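Local coordinates for endoglycosidase (Bacteroides thetaiotaomicron, PDB 6Q64), which probably hydrolyses O-glycosidic bonds in complex N-glycans, as a bacterial glycoside hydrolase of family 18, at residues G228-M233 and L247-I252; T280-E285 and G328-Y333. The protein carries 1 engineered substitution. All blocks are in the same frame, centred on the assembly; numbering follows the deposited sequence.

Interaction 1: G228-M233 and L247-I252; sequences GRMLVM and LVDHYI
A chi1 of -62°, with CG anti to the carbonyl carbon, keeps the Asp249 carboxylate beside its own backbone N, and both groups face the backbone N and O of Leu231. Leu231 N donates to Asp249 OD2 at 2.9 Å, nearly straight at 165° and through the anti lone pair. Asp249 N returns a 2.7 Å bond to Leu231 O, so Asp249 answers both the N-H and the C=O of Leu231, one with its side chain and one with its main chain. The other carboxylate oxygen, OD1, makes a salt bridge with Arg225, which would tend to keep the group ionised. Replacing this aspartate by an alanine removes the carboxylate, and Leu231 N would probably lose its acceptor and Arg225 this salt-bridge partner, setting that end of the pairing free to shift. Farther along, regular parallel pairing follows: Met233 N reaches His250 O at 3.3 Å, and Ile252 N reaches Met233 O at 2.9 Å. On one side of the backbone, Val232 spreads its two methyls. CG1 presses on Ile252 CD1 at 3.4 Å, while CG2 lies in the plane of the His250 ring at its edge, 3.6 Å from His250 CB. The selenomethionine Met230, bent at chi3 (88°), brings CE to 3.4 Å from His250 ND1, and the ring of Phe100 meets the same imidazole. On the other side Val248 CG1 packs 4.1 Å from Met233 CB, and Leu231 leans on Ile217 and Leu220 of helix 211-224. Inside the barrel Val232 and Ile252 both touch Asp186 on strand 184-189, a residue of the family's DxxDxDxE motif. Strand 230-235, the short helix 242-245 and strand 251-254 thus form a beta-alpha-beta unit, the fifth and sixth strands of the family's TIM barrel.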
ATOM      1  N   GLY A 228      -5.171  14.891  -5.320  1.00 95.13           N
ATOM      2  CA  GLY A 228      -5.750  14.071  -4.243  1.00 87.89           C
ATOM      3  C   GLY A 228      -5.178  12.662  -4.216  1.00 87.14           C
ATOM      4  O   GLY A 228      -5.631  11.879  -3.372  1.00 89.45           O
ATOM      5  N   ARG A 229      -4.202  12.328  -5.065  1.00 87.32           N
ATOM      6  CA  ARG A 229      -3.608  10.959  -5.109  1.00 85.38           C
ATOM      7  C   ARG A 229      -2.501  10.796  -4.061  1.00 81.48           C
ATOM      8  O   ARG A 229      -2.043  11.753  -3.455  1.00 79.45           O
ATOM      9  CB  ARG A 229      -3.098  10.654  -6.521  1.00 85.43           C
ATOM     10  CG  ARG A 229      -4.232  10.503  -7.509  1.00 90.24           C
ATOM     11  CD  ARG A 229      -3.817  10.095  -8.893  1.00 94.35           C
ATOM     12  NE  ARG A 229      -4.427  11.074  -9.789  1.00102.75           N
ATOM     13  CZ  ARG A 229      -5.470  10.870 -10.584  1.00103.43           C
ATOM     14  NH1 ARG A 229      -6.060   9.689 -10.649  1.00106.15           N
ATOM     15  NH2 ARG A 229      -5.910  11.864 -11.329  1.00105.29           N
HETATM   16  N   MSE A 230      -2.040   9.558  -3.933  1.00 79.18           N
HETATM   17  CA  MSE A 230      -1.189   9.117  -2.859  1.00 83.73           C
HETATM   18  C   MSE A 230       0.174   8.725  -3.408  1.00 82.74           C
HETATM   19  O   MSE A 230       0.273   8.107  -4.467  1.00 77.01           O
HETATM   20  CB  MSE A 230      -1.781   7.855  -2.232  1.00 93.08           C
HETATM   21  CG  MSE A 230      -2.723   8.079  -1.056  1.00102.83           C
HETATM   22 SE   MSE A 230      -3.322   6.274  -0.523  1.00100.37          SE
HETATM   23  CE  MSE A 230      -2.006   5.659   0.758  1.00 89.42           C
ATOM     24  N   LEU A 231       1.222   9.039  -2.639  1.00 82.00           N
ATOM     25  CA  LEU A 231       2.519   8.437  -2.889  1.00 82.03           C
ATOM     26  C   LEU A 231       2.940   7.707  -1.627  1.00 74.56           C
ATOM     27  O   LEU A 231       2.657   8.213  -0.555  1.00 74.02           O
ATOM     28  CB  LEU A 231       3.557   9.496  -3.279  1.00 83.62           C
ATOM     29  CG  LEU A 231       4.975   8.950  -3.474  1.00 85.08           C
ATOM     30  CD1 LEU A 231       5.014   7.855  -4.525  1.00 86.30           C
ATOM     31  CD2 LEU A 231       5.942  10.061  -3.848  1.00 86.89           C
ATOM     32  N   VAL A 232       3.642   6.597  -1.787  1.00 70.56           N
ATOM     33  CA  VAL A 232       3.815   5.583  -0.718  1.00 70.34           C
ATOM     34  C   VAL A 232       5.081   4.787  -1.035  1.00 71.10           C
ATOM     35  O   VAL A 232       5.436   4.603  -2.206  1.00 72.57           O
ATOM     36  CB  VAL A 232       2.528   4.729  -0.675  1.00 73.09           C
ATOM     37  CG1 VAL A 232       2.774   3.221  -0.690  1.00 72.25           C
ATOM     38  CG2 VAL A 232       1.629   5.148   0.476  1.00 70.01           C
HETATM   39  N   MSE A 233       5.752   4.296   0.004  1.00 66.07           N
HETATM   40  CA  MSE A 233       7.048   3.670  -0.199  1.00 71.83           C
HETATM   41  C   MSE A 233       7.146   2.459   0.726  1.00 68.17           C
HETATM   42  O   MSE A 233       6.770   2.524   1.899  1.00 68.07           O
HETATM   43  CB  MSE A 233       8.149   4.719   0.033  1.00 76.88           C
HETATM   44  CG  MSE A 233       9.520   4.173   0.469  1.00 79.86           C
HETATM   45 SE   MSE A 233      11.110   5.177  -0.210  1.00 82.83          SE
HETATM   46  CE  MSE A 233      12.303   4.085   0.826  1.00 79.66           C
ATOM     47  N   LEU A 247       6.729  14.129   1.800  1.00 73.72           N
ATOM     48  CA  LEU A 247       6.173  14.015   0.430  1.00 74.94           C
ATOM     49  C   LEU A 247       5.582  12.613   0.194  1.00 73.94           C
ATOM     50  O   LEU A 247       4.984  12.396  -0.906  1.00 74.73           O
ATOM     51  CB  LEU A 247       7.295  14.298  -0.567  1.00 73.38           C
ATOM     52  CG  LEU A 247       7.772  15.739  -0.675  1.00 70.52           C
ATOM     53  CD1 LEU A 247       8.724  15.838  -1.852  1.00 70.88           C
ATOM     54  CD2 LEU A 247       6.618  16.725  -0.827  1.00 70.10           C
ATOM     55  N   VAL A 248       5.718  11.734   1.186  1.00 68.39           N
ATOM     56  CA  VAL A 248       5.281  10.318   1.144  1.00 68.11           C
ATOM     57  C   VAL A 248       4.238  10.035   2.228  1.00 71.59           C
ATOM     58  O   VAL A 248       4.513  10.242   3.416  1.00 73.32           O
ATOM     59  CB  VAL A 248       6.514   9.438   1.309  1.00 68.94           C
ATOM     60  CG1 VAL A 248       6.137   7.995   1.541  1.00 70.27           C
ATOM     61  CG2 VAL A 248       7.403   9.591   0.099  1.00 71.80           C
ATOM     62  N   ASP A 249       3.090   9.500   1.825  1.00 71.77           N
ATOM     63  CA  ASP A 249       1.876   9.478   2.664  1.00 65.63           C
ATOM     64  C   ASP A 249       1.969   8.310   3.650  1.00 62.55           C
ATOM     65  O   ASP A 249       1.356   8.430   4.744  1.00 62.67           O
ATOM     66  CB  ASP A 249       0.646   9.486   1.759  1.00 70.78           C
ATOM     67  CG  ASP A 249       0.554  10.733   0.900  1.00 74.52           C
ATOM     68  OD1 ASP A 249       0.519  11.831   1.484  1.00 75.00           O
ATOM     69  OD2 ASP A 249       0.548  10.596  -0.345  1.00 78.80           O
ATOM     70  N   HIS A 250       2.684   7.227   3.325  1.00 57.45           N
ATOM     71  CA  HIS A 250       2.846   6.082   4.272  1.00 57.85           C
ATOM     72  C   HIS A 250       4.195   5.401   4.083  1.00 60.28           C
ATOM     73  O   HIS A 250       4.688   5.323   2.940  1.00 61.62           O
ATOM     74  CB  HIS A 250       1.800   4.968   4.096  1.00 60.90           C
ATOM     75  CG  HIS A 250       0.450   5.338   4.586  1.00 60.38           C
ATOM     76  ND1 HIS A 250      -0.499   5.851   3.747  1.00 64.11           N
ATOM     77  CD2 HIS A 250      -0.091   5.335   5.820  1.00 60.27           C
ATOM     78  CE1 HIS A 250      -1.590   6.149   4.441  1.00 65.22           C
ATOM     79  NE2 HIS A 250      -1.359   5.853   5.716  1.00 62.64           N
ATOM     80  N   TYR A 251       4.721   4.897   5.190  1.00 60.54           N
ATOM     81  CA  TYR A 251       5.974   4.120   5.271  1.00 63.23           C
ATOM     82  C   TYR A 251       5.544   2.673   5.476  1.00 63.58           C
ATOM     83  O   TYR A 251       4.948   2.381   6.529  1.00 65.45           O
ATOM     84  CB  TYR A 251       6.848   4.673   6.403  1.00 63.39           C
ATOM     85  CG  TYR A 251       6.851   6.182   6.543  1.00 63.57           C
ATOM     86  CD1 TYR A 251       7.027   7.002   5.449  1.00 69.32           C
ATOM     87  CD2 TYR A 251       6.666   6.799   7.758  1.00 63.10           C
ATOM     88  CE1 TYR A 251       6.986   8.381   5.558  1.00 70.66           C
ATOM     89  CE2 TYR A 251       6.624   8.176   7.883  1.00 65.47           C
ATOM     90  CZ  TYR A 251       6.802   8.978   6.783  1.00 65.33           C
ATOM     91  OH  TYR A 251       6.792  10.339   6.876  1.00 65.04           O
ATOM     92  N   ILE A 252       5.767   1.806   4.494  1.00 63.78           N
ATOM     93  CA  ILE A 252       5.169   0.438   4.524  1.00 65.93           C
ATOM     94  C   ILE A 252       6.295  -0.559   4.672  1.00 63.16           C
ATOM     95  O   ILE A 252       7.196  -0.589   3.789  1.00 68.00           O
ATOM     96  CB  ILE A 252       4.319   0.132   3.273  1.00 67.84           C
ATOM     97  CG1 ILE A 252       3.341   1.269   2.965  1.00 71.60           C
ATOM     98  CG2 ILE A 252       3.617  -1.197   3.435  1.00 62.78           C
ATOM     99  CD1 ILE A 252       2.381   0.952   1.849  1.00 74.28           C
TER

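Interaction 2: T280-E285 and G328-Y333; sequences TIITVE and GGIGTY
Thr283 and Gly331 mark the tight middle of this parallel pair, their CA atoms only 4.5 Å apart. Thr283 CB sits 3.5 Å from Gly331 O, and a side chain on Gly331 would crowd Thr283 CG2; the threonine's OG1 is bonded to Tyr253 O. Gly331 straddles Thr283: its N donates to Ile282 O at 3.2 Å and its O accepts from Val284 N at 3.0 Å. Behind this ladder Val284 CG1 and Thr332 CG2 run side by side, 3.8 Å apart, while Ile282 and Ile330 both rest on Tyr316 of helix 311-317. Pairing is slacker at the start, where Thr280 O receives only weak, bent bonds from the N atoms of Gly328 and Gly329. The far end keeps a firm Tyr333 N to Val284 O bond of 2.9 Å, but its Tyr333 is partly exposed. There Glu285 OE1 approaches the ring edge, 3.2 Å from Tyr333 CD2, with carboxylate and ring planes 84° apart; OE2 caps the following helix at Gln288 N. Trp104, just past strand 100-102, meets the Tyr333 ring edge-to-face at the barrel mouth, where the seventh and eighth strands of a TIM barrel end.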
ATOM      1  N   THR A 280       2.999   4.809   9.523  1.00 63.20           N
ATOM      2  CA  THR A 280       3.677   3.517   9.302  1.00 64.43           C
ATOM      3  C   THR A 280       2.616   2.415   9.161  1.00 65.61           C
ATOM      4  O   THR A 280       1.639   2.361   9.949  1.00 63.88           O
ATOM      5  CB  THR A 280       4.718   3.247  10.386  1.00 62.00           C
ATOM      6  OG1 THR A 280       5.757   4.224  10.292  1.00 65.44           O
ATOM      7  CG2 THR A 280       5.314   1.876  10.210  1.00 63.56           C
ATOM      8  N   ILE A 281       2.795   1.565   8.162  1.00 64.84           N
ATOM      9  CA  ILE A 281       1.960   0.355   7.940  1.00 63.88           C
ATOM     10  C   ILE A 281       2.881  -0.854   8.074  1.00 61.92           C
ATOM     11  O   ILE A 281       3.951  -0.843   7.446  1.00 65.19           O
ATOM     12  CB  ILE A 281       1.232   0.435   6.582  1.00 64.72           C
ATOM     13  CG1 ILE A 281      -0.013   1.315   6.689  1.00 65.49           C
ATOM     14  CG2 ILE A 281       0.841  -0.935   6.093  1.00 67.64           C
ATOM     15  CD1 ILE A 281      -0.415   1.957   5.397  1.00 65.53           C
ATOM     16  N   ILE A 282       2.494  -1.840   8.879  1.00 60.87           N
ATOM     17  CA  ILE A 282       3.283  -3.092   9.005  1.00 63.16           C
ATOM     18  C   ILE A 282       2.457  -4.228   8.410  1.00 69.81           C
ATOM     19  O   ILE A 282       1.231  -4.256   8.596  1.00 68.84           O
ATOM     20  CB  ILE A 282       3.704  -3.349  10.450  1.00 64.63           C
ATOM     21  CG1 ILE A 282       2.647  -2.897  11.463  1.00 63.93           C
ATOM     22  CG2 ILE A 282       5.027  -2.657  10.685  1.00 72.27           C
ATOM     23  CD1 ILE A 282       2.928  -3.343  12.896  1.00 61.70           C
ATOM     24  N   THR A 283       3.133  -5.096   7.670  1.00 70.83           N
ATOM     25  CA  THR A 283       2.509  -6.101   6.799  1.00 67.75           C
ATOM     26  C   THR A 283       3.083  -7.466   7.126  1.00 71.23           C
ATOM     27  O   THR A 283       4.275  -7.607   7.514  1.00 66.48           O
ATOM     28  CB  THR A 283       2.693  -5.779   5.316  1.00 71.39           C
ATOM     29  OG1 THR A 283       4.066  -5.970   4.945  1.00 68.30           O
ATOM     30  CG2 THR A 283       2.211  -4.380   5.001  1.00 71.15           C
ATOM     31  N   VAL A 284       2.223  -8.440   6.921  1.00 76.14           N
ATOM     32  CA  VAL A 284       2.538  -9.855   7.178  1.00 80.27           C
ATOM     33  C   VAL A 284       2.452 -10.644   5.854  1.00 74.90           C
ATOM     34  O   VAL A 284       1.969 -10.078   4.826  1.00 67.65           O
ATOM     35  CB  VAL A 284       1.619 -10.309   8.315  1.00 84.05           C
ATOM     36  CG1 VAL A 284       0.190 -10.465   7.842  1.00 84.51           C
ATOM     37  CG2 VAL A 284       2.154 -11.578   8.942  1.00 94.96           C
ATOM     38  N   GLU A 285       3.015 -11.858   5.830  1.00 75.91           N
ATOM     39  CA  GLU A 285       3.310 -12.589   4.564  1.00 81.95           C
ATOM     40  C   GLU A 285       2.290 -13.720   4.404  1.00 80.64           C
ATOM     41  O   GLU A 285       2.360 -14.718   5.152  1.00 81.77           O
ATOM     42  CB  GLU A 285       4.796 -12.958   4.541  1.00 84.97           C
ATOM     43  CG  GLU A 285       5.205 -14.176   3.743  1.00 95.29           C
ATOM     44  CD  GLU A 285       4.571 -14.442   2.395  1.00100.20           C
ATOM     45  OE1 GLU A 285       5.206 -14.112   1.352  1.00 98.20           O
ATOM     46  OE2 GLU A 285       3.479 -15.052   2.404  1.00106.90           O
ATOM     47  N   GLY A 328      -0.235   3.092  12.265  1.00 61.04           N
ATOM     48  CA  GLY A 328      -1.105   3.754  11.290  1.00 63.96           C
ATOM     49  C   GLY A 328      -1.950   2.760  10.531  1.00 66.76           C
ATOM     50  O   GLY A 328      -3.005   3.185  10.031  1.00 65.05           O
ATOM     51  N   GLY A 329      -1.453   1.531  10.376  1.00 62.75           N
ATOM     52  CA  GLY A 329      -2.195   0.457   9.724  1.00 61.64           C
ATOM     53  C   GLY A 329      -1.454  -0.862   9.615  1.00 63.34           C
ATOM     54  O   GLY A 329      -0.264  -0.949   9.924  1.00 69.11           O
ATOM     55  N   ILE A 330      -2.174  -1.873   9.138  1.00 63.65           N
ATOM     56  CA  ILE A 330      -1.638  -3.226   8.845  1.00 66.09           C
ATOM     57  C   ILE A 330      -2.092  -3.625   7.446  1.00 63.11           C
ATOM     58  O   ILE A 330      -3.051  -3.015   6.941  1.00 65.39           O
ATOM     59  CB  ILE A 330      -2.124  -4.235   9.891  1.00 68.78           C
ATOM     60  CG1 ILE A 330      -3.644  -4.337   9.874  1.00 71.69           C
ATOM     61  CG2 ILE A 330      -1.616  -3.870  11.273  1.00 71.80           C
ATOM     62  CD1 ILE A 330      -4.088  -5.744   9.777  1.00 82.41           C
ATOM     63  N   GLY A 331      -1.400  -4.601   6.875  1.00 59.48           N
ATOM     64  CA  GLY A 331      -1.699  -5.189   5.565  1.00 64.75           C
ATOM     65  C   GLY A 331      -1.136  -6.599   5.422  1.00 64.18           C
ATOM     66  O   GLY A 331      -0.368  -7.066   6.269  1.00 62.34           O
ATOM     67  N   THR A 332      -1.487  -7.251   4.328  1.00 67.24           N
ATOM     68  CA  THR A 332      -1.086  -8.634   4.018  1.00 65.91           C
ATOM     69  C   THR A 332      -0.541  -8.638   2.603  1.00 67.05           C
ATOM     70  O   THR A 332      -1.062  -7.884   1.765  1.00 63.23           O
ATOM     71  CB  THR A 332      -2.316  -9.512   4.174  1.00 67.29           C
ATOM     72  OG1 THR A 332      -3.275  -8.760   3.433  1.00 70.91           O
ATOM     73  CG2 THR A 332      -2.753  -9.711   5.612  1.00 66.38           C
ATOM     74  N   TYR A 333       0.539  -9.380   2.398  1.00 75.54           N
ATOM     75  CA  TYR A 333       1.126  -9.660   1.063  1.00 77.22           C
ATOM     76  C   TYR A 333       0.345 -10.829   0.470  1.00 79.25           C
ATOM     77  O   TYR A 333       0.256 -11.877   1.141  1.00 73.21           O
ATOM     78  CB  TYR A 333       2.622  -9.942   1.210  1.00 75.16           C
ATOM     79  CG  TYR A 333       3.334 -10.353  -0.047  1.00 73.88           C
ATOM     80  CD1 TYR A 333       3.500  -9.476  -1.103  1.00 74.64           C
ATOM     81  CD2 TYR A 333       3.863 -11.627  -0.165  1.00 78.48           C
ATOM     82  CE1 TYR A 333       4.167  -9.863  -2.258  1.00 80.88           C
ATOM     83  CE2 TYR A 333       4.557 -12.024  -1.295  1.00 83.36           C
ATOM     84  CZ  TYR A 333       4.704 -11.140  -2.349  1.00 86.06           C
ATOM     85  OH  TYR A 333       5.371 -11.570  -3.462  1.00 96.63           O
TER

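In the fold
Interactions 1 and 2 have centres 14 Å apart and meet where strands 251-254 and 280-285 run as neighbours. A probable hydrogen bond of 2.8 Å from Ile281 N to Tyr251 O joins them. Two side-chain contacts add to it: His250 CD2 lies 3.4 Å from Ile281 CD1, and Ile252 CG2 3.8 Å from Thr283 CG2. The two interactions and this seam join the fifth to eighth strands, and strand 72-76 follows beside 329-333. Family 18 enzymes carry their DxxDxDxE motif on the fourth strand, here 184-189, which borders interaction 1; its closing glutamate, the acid in relatives, is an engineered glutamine here. Interaction 2 sends Glu285 and Tyr333 to the C-terminal mouth of the barrel.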